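Local coordinates for protein ADP/ATP-dependent NAD(P)H-hydrate dehydratase (Bacillus subtilis, PDB 3RPZ) that catalyses the ADP- or ATP-dependent dehydration of hydrated NADH and NADPH, probably returning these damaged cofactors to their usable form, at residues L51-M54 and K60-I63; G31-L36 and M224-L229. All blocks are in the same frame, centred on the assembly; numbering follows the deposited sequence.

Interaction 1: residues L51-M54 and K60-I63. With NPW (beta-6-hydroxy-1,4,5,6-tetrahydronicotinamide adenine dinucleotide phosphate), chain D.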
loop_
_atom_site.group_PDB
_atom_site.type_symbol
_atom_site.label_atom_id
_atom_site.label_comp_id
_atom_site.label_asym_id
_atom_site.label_seq_id
_atom_site.Cartn_x
_atom_site.Cartn_y
_atom_site.Cartn_z
ATOM N N LEU A 51 -9.463 -7.905 6.492
ATOM C CA LEU A 51 -8.484 -8.751 5.800
ATOM C C LEU A 51 -8.551 -10.172 6.296
ATOM O O LEU A 51 -8.587 -11.108 5.496
ATOM C CB LEU A 51 -7.072 -8.188 6.041
ATOM C CG LEU A 51 -6.645 -7.003 5.289
ATOM C CD1 LEU A 51 -5.486 -6.304 5.962
ATOM C CD2 LEU A 51 -6.306 -7.324 3.817
ATOM N N GLY A 52 -8.642 -10.387 7.622
ATOM C CA GLY A 52 -8.787 -11.740 8.122
ATOM C C GLY A 52 -10.006 -12.435 7.566
ATOM O O GLY A 52 -9.965 -13.618 7.218
ATOM N N ALA A 53 -11.116 -11.728 7.469
ATOM C CA ALA A 53 -12.372 -12.294 6.997
ATOM C C ALA A 53 -12.294 -12.645 5.505
ATOM O O ALA A 53 -12.669 -13.758 5.126
ATOM C CB ALA A 53 -13.531 -11.350 7.335
ATOM N N MET A 54 -11.867 -11.686 4.694
ATOM C CA MET A 54 -11.877 -11.942 3.259
ATOM C C MET A 54 -10.859 -12.976 2.862
ATOM O O MET A 54 -11.056 -13.680 1.867
ATOM C CB MET A 54 -11.763 -10.661 2.447
ATOM C CG MET A 54 -12.877 -9.687 2.742
ATOM S SD MET A 54 -13.240 -8.579 1.351
ATOM C CE MET A 54 -14.083 -9.721 0.343
ATOM N N LYS A 60 -18.645 -12.651 0.079
ATOM C CA LYS A 60 -18.599 -11.202 0.086
ATOM C C LYS A 60 -18.456 -10.723 1.508
ATOM O O LYS A 60 -18.861 -11.410 2.434
ATOM C CB LYS A 60 -19.842 -10.568 -0.556
ATOM C CG LYS A 60 -19.858 -10.723 -2.089
ATOM C CD LYS A 60 -20.796 -9.758 -2.811
ATOM C CE LYS A 60 -22.161 -10.093 -2.573
ATOM N NZ LYS A 60 -23.022 -8.886 -3.160
ATOM N N LEU A 61 -17.927 -9.514 1.675
ATOM C CA LEU A 61 -17.875 -8.879 2.999
ATOM C C LEU A 61 -18.403 -7.470 2.911
ATOM O O LEU A 61 -17.966 -6.661 2.051
ATOM C CB LEU A 61 -16.438 -8.823 3.511
ATOM C CG LEU A 61 -16.231 -8.129 4.861
ATOM C CD1 LEU A 61 -16.899 -8.921 5.981
ATOM C CD2 LEU A 61 -14.735 -7.871 5.181
ATOM N N VAL A 62 -19.353 -7.155 3.776
ATOM C CA VAL A 62 -19.832 -5.805 4.021
ATOM C C VAL A 62 -19.232 -5.323 5.344
ATOM O O VAL A 62 -19.363 -6.043 6.341
ATOM C CB VAL A 62 -21.360 -5.768 4.073
ATOM C CG1 VAL A 62 -21.876 -4.372 4.430
ATOM C CG2 VAL A 62 -21.929 -6.229 2.715
ATOM N N ILE A 63 -18.580 -4.174 5.349
ATOM C CA ILE A 63 -18.008 -3.597 6.575
ATOM C C ILE A 63 -18.897 -2.435 6.973
ATOM O O ILE A 63 -19.077 -1.487 6.196
ATOM C CB ILE A 63 -16.585 -3.166 6.363
ATOM C CG1 ILE A 63 -15.704 -4.377 5.960
ATOM C CG2 ILE A 63 -16.049 -2.546 7.675
ATOM C CD1 ILE A 63 -14.226 -4.022 5.696
HETATM P P NPW D . -27.551 -16.706 -4.977
HETATM O O1 NPW D . -28.346 -15.707 -4.166
HETATM O O2 NPW D . -26.148 -16.982 -4.543
HETATM O O3 NPW D . -28.303 -18.015 -5.273
HETATM P PA NPW D . -25.893 -9.171 -7.242
HETATM P PB NPW D . -23.052 -8.588 -7.010
HETATM C C1A NPW D . -26.738 -14.727 -8.247
HETATM C C1B NPW D . -20.511 -4.623 -6.964
HETATM N N1C NPW D . -19.378 -5.214 -6.293
HETATM N N1D NPW D . -24.870 -19.053 -10.216
HETATM C C2A NPW D . -26.826 -14.854 -6.727
HETATM O O2A NPW D . -27.469 -16.085 -6.468
HETATM C C2B NPW D . -20.711 -5.082 -8.413
HETATM O O2B NPW D . -19.792 -4.495 -9.299
HETATM C C2C NPW D . -18.463 -4.533 -5.656
HETATM C C2D NPW D . -26.068 -18.793 -9.673
HETATM C C3A NPW D . -27.654 -13.639 -6.344
HETATM O O3A NPW D . -29.069 -13.843 -6.546
HETATM C C3B NPW D . -22.161 -4.592 -8.603
HETATM O O3B NPW D . -22.104 -3.196 -8.926
HETATM C C3C NPW D . -17.459 -4.855 -4.891
HETATM N N3D NPW D . -26.519 -17.636 -9.162
HETATM C C4B NPW D . -22.764 -4.797 -7.206
HETATM O O4B NPW D . -21.676 -5.013 -6.262
HETATM C C4C NPW D . -17.305 -6.345 -4.610
HETATM C C4D NPW D . -25.599 -16.670 -9.282
HETATM O O4D NPW D . -26.680 -13.315 -8.473
HETATM C C4E NPW D . -27.155 -12.617 -7.347
HETATM C C5A NPW D . -24.289 -16.839 -9.808
HETATM C C5B NPW D . -23.706 -6.002 -7.126
HETATM O O5B NPW D . -23.104 -7.148 -7.734
HETATM C C5C NPW D . -18.638 -7.039 -4.829
HETATM C C5E NPW D . -25.989 -11.786 -6.808
HETATM O O5E NPW D . -25.778 -10.690 -7.690
HETATM C C6C NPW D . -19.233 -6.701 -6.225
HETATM O O6C NPW D . -18.425 -7.154 -7.306
HETATM C C6D NPW D . -23.895 -18.121 -10.315
HETATM N N6D NPW D . -22.725 -18.430 -10.849
HETATM N N7A NPW D . -23.524 -15.691 -9.747
HETATM C C7C NPW D . -16.490 -3.920 -4.398
HETATM N N7C NPW D . -15.485 -4.374 -3.664
HETATM O O7C NPW D . -16.629 -2.690 -4.620
HETATM C C8A NPW D . -24.381 -14.776 -9.151
HETATM N N9A NPW D . -25.626 -15.414 -8.898
HETATM O OA1 NPW D . -26.959 -8.956 -6.252
HETATM O OA2 NPW D . -25.952 -8.557 -8.551
HETATM O OA3 NPW D . -24.525 -8.861 -6.456
HETATM O OB1 NPW D . -22.633 -9.519 -8.058
HETATM O OB2 NPW D . -22.239 -8.513 -5.756
#

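Interaction 2: residues G31-L36 and M224-L229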
loop_
_atom_site.group_PDB
_atom_site.type_symbol
_atom_site.label_atom_id
_atom_site.label_comp_id
_atom_site.label_asym_id
_atom_site.label_seq_id
_atom_site.Cartn_x
_atom_site.Cartn_y
_atom_site.Cartn_z
ATOM N N GLY A 31 -21.489 -17.054 0.845
ATOM C CA GLY A 31 -22.208 -16.087 1.666
ATOM C C GLY A 31 -21.610 -14.701 1.741
ATOM O O GLY A 31 -20.460 -14.482 1.347
ATOM N N THR A 32 -22.425 -13.787 2.255
ATOM C CA THR A 32 -22.050 -12.416 2.574
ATOM C C THR A 32 -21.967 -12.277 4.073
ATOM O O THR A 32 -22.926 -12.565 4.776
ATOM C CB THR A 32 -23.041 -11.421 2.030
ATOM O OG1 THR A 32 -23.158 -11.615 0.591
ATOM C CG2 THR A 32 -22.573 -9.994 2.314
ATOM N N ALA A 33 -20.807 -11.898 4.578
ATOM C CA ALA A 33 -20.575 -11.624 5.991
ATOM C C ALA A 33 -20.682 -10.145 6.278
ATOM O O ALA A 33 -20.440 -9.336 5.398
ATOM C CB ALA A 33 -19.214 -12.144 6.426
ATOM N N LEU A 34 -21.082 -9.803 7.495
ATOM C CA LEU A 34 -21.068 -8.442 7.994
ATOM C C LEU A 34 -20.063 -8.303 9.105
ATOM O O LEU A 34 -20.095 -9.073 10.066
ATOM C CB LEU A 34 -22.441 -8.060 8.507
ATOM C CG LEU A 34 -22.594 -6.645 9.042
ATOM C CD1 LEU A 34 -22.395 -5.528 7.992
ATOM C CD2 LEU A 34 -23.967 -6.468 9.709
ATOM N N LEU A 35 -19.215 -7.286 9.006
ATOM C CA LEU A 35 -18.232 -6.935 10.022
ATOM C C LEU A 35 -18.545 -5.531 10.540
ATOM O O LEU A 35 -18.506 -4.560 9.772
ATOM C CB LEU A 35 -16.804 -6.943 9.449
ATOM C CG LEU A 35 -15.727 -6.431 10.403
ATOM C CD1 LEU A 35 -15.537 -7.279 11.634
ATOM C CD2 LEU A 35 -14.395 -6.306 9.665
ATOM N N LEU A 36 -18.824 -5.441 11.840
ATOM C CA LEU A 36 -19.141 -4.195 12.530
ATOM C C LEU A 36 -17.949 -3.869 13.408
ATOM O O LEU A 36 -17.728 -4.461 14.441
ATOM C CB LEU A 36 -20.458 -4.313 13.303
ATOM C CG LEU A 36 -21.691 -4.582 12.477
ATOM C CD1 LEU A 36 -22.918 -4.651 13.383
ATOM C CD2 LEU A 36 -21.919 -3.479 11.393
ATOM N N MET A 224 -10.863 -13.771 10.861
ATOM C CA MET A 224 -10.665 -15.142 10.396
ATOM C C MET A 224 -11.839 -16.068 10.795
ATOM O O MET A 224 -12.336 -16.862 10.001
ATOM C CB MET A 224 -9.342 -15.695 10.870
ATOM C CG MET A 224 -8.168 -15.049 10.233
ATOM S SD MET A 224 -6.572 -15.653 10.852
ATOM C CE MET A 224 -6.661 -17.380 10.484
ATOM N N ILE A 225 -12.303 -15.944 12.045
ATOM C CA ILE A 225 -13.467 -16.723 12.474
ATOM C C ILE A 225 -14.690 -16.384 11.599
ATOM O O ILE A 225 -15.406 -17.279 11.142
ATOM C CB ILE A 225 -13.788 -16.506 13.935
ATOM C CG1 ILE A 225 -12.615 -16.930 14.822
ATOM C CG2 ILE A 225 -14.962 -17.367 14.371
ATOM C CD1 ILE A 225 -12.735 -16.513 16.331
ATOM N N LEU A 226 -14.901 -15.099 11.336
ATOM C CA LEU A 226 -16.029 -14.652 10.551
ATOM C C LEU A 226 -16.027 -15.285 9.154
ATOM O O LEU A 226 -17.013 -15.803 8.694
ATOM C CB LEU A 226 -16.013 -13.133 10.439
ATOM C CG LEU A 226 -17.154 -12.504 9.620
ATOM C CD1 LEU A 226 -18.522 -12.813 10.249
ATOM C CD2 LEU A 226 -16.948 -10.979 9.483
ATOM N N GLY A 227 -14.899 -15.226 8.477
ATOM C CA GLY A 227 -14.810 -15.851 7.164
ATOM C C GLY A 227 -14.962 -17.364 7.232
ATOM O O GLY A 227 -15.676 -17.971 6.405
ATOM N N MET A 228 -14.311 -18.015 8.203
ATOM C CA MET A 228 -14.405 -19.472 8.262
ATOM C C MET A 228 -15.814 -19.962 8.536
ATOM O O MET A 228 -16.245 -20.999 8.026
ATOM C CB MET A 228 -13.332 -20.064 9.167
ATOM C CG MET A 228 -11.869 -20.133 8.338
ATOM S SD MET A 228 -10.747 -20.878 9.476
ATOM C CE MET A 228 -9.310 -20.061 8.793
ATOM N N LEU A 229 -16.591 -19.181 9.262
ATOM C CA LEU A 229 -18.019 -19.524 9.496
ATOM C C LEU A 229 -18.806 -19.576 8.199
ATOM O O LEU A 229 -19.874 -20.218 8.124
ATOM C CB LEU A 229 -18.677 -18.515 10.437
ATOM C CG LEU A 229 -18.294 -18.648 11.907
ATOM C CD1 LEU A 229 -18.683 -17.357 12.644
ATOM C CD2 LEU A 229 -18.971 -19.887 12.531
#

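Interaction 1: residues L51-M54 and K60-I63
Met-54 and Leu-61 make the main contact between the end of helix 44-54 and the start of strand 60-65. The Met-54 chain lies across the isobutyl group of Leu-61: CG of Met-54 is 3.6 Å from CD2 of Leu-61, and SD of Met-54 is 3.9 Å from CB of Leu-61. A bend at the last torsion of Met-54 (chi3 75°) brings CE to 4.0 Å from CB of Leu-61. Ala-53 adds a lighter touch, its CB 4.3 Å from CD2 of Leu-61. No hydrogen bond joins the two segments. With the Met-54 thioether gone, as with an alanine here, Leu-61 would probably lose the cover on CB and part of that on CD2, though Ala-53 and Leu-226 would still pack on it. On the strand's other face, Lys-60 reaches the hydrated cofactor. Its NZ donates a hydrogen bond of 2.7 Å to the diphosphate oxygen OB2 of NPW. His-26 and Lys-27 also bind NPW, as does Asp-219 of the second subunit. Further out, Leu-226 packs on both Ala-53 and Leu-61. The carbonyl oxygen of Met-54 accepts a hydrogen bond from Lys-214 NZ of the second subunit. The contact is the returning half of a beta-alpha-beta crossover, made by strand 32-36, helix 44-54 and strand 60-65. Its strand 60-65 turns Leu-61 into the core and Lys-60 to the diphosphate of NPW.

Interaction 2: residues G31-L36 and M224-L229
Leu-226 of helix 217-231 drops onto strand 32-36; within residues 224-229 it alone comes within 4.5 Å of residues 31-36. The apolar contacts come first. CG of Leu-226 sits 3.8 Å from CB of Ala-33, and its CD1 is 3.9 Å from the same methyl. The other branch leans further along the strand, with CD2 of Leu-226 4.0 Å from CB of Leu-35. A chi1 of 180° at Leu-226 carries CG away from its own backbone N and out to the strand, where the two methyls spread over the backbone between Ala-33 and Leu-35. The second kind of contact is with the backbone: CD2 of Leu-226 lies 3.7 Å from the carbonyl oxygen of Leu-34. This is packing without a hydrogen bond, and no hydrogen bond links the two segments. The Leu-34 side chain itself turns away and packs on Val-62. Within the helix, Met-228 N bonds to Met-224 O and Leu-229 N to Ile-225 O. Outside the pair, Leu-226 also touches Ala-101 and Ala-103 of the next strand. The segment axes approach to 8.9 Å and run nearly antiparallel, at 160°. Helix 217-231 is thus laid against the parallel strands of the central sheet, consistent with the ribokinase-like alpha/beta fold of the NAD(P)H-hydrate dehydratase family.

How the interactions relate
Interactions 1 and 2 share one buried core, their centres 6 Å apart. Their strands, 32-36 and 60-65, are parallel neighbours in the sheet. Lys-60 N lies 2.9 Å from Gly-31 O, and Val-62 N lies 2.9 Å from Ala-33 O, both probable hydrogen bonds. Leu-61 CD1 also packs 3.6 Å from Ala-33 O. Helices 44-54 and 217-231 meet on the same side of these strands through Leu-226. Along the chain, interaction 1 is local and falls between the two segments of interaction 2, which are far apart in sequence. Interaction 1 meets NPW directly through Lys-60; the Leu-35 side chain of interaction 2 comes no nearer than about 10 Å to any bound NPW, and that one is a different molecule.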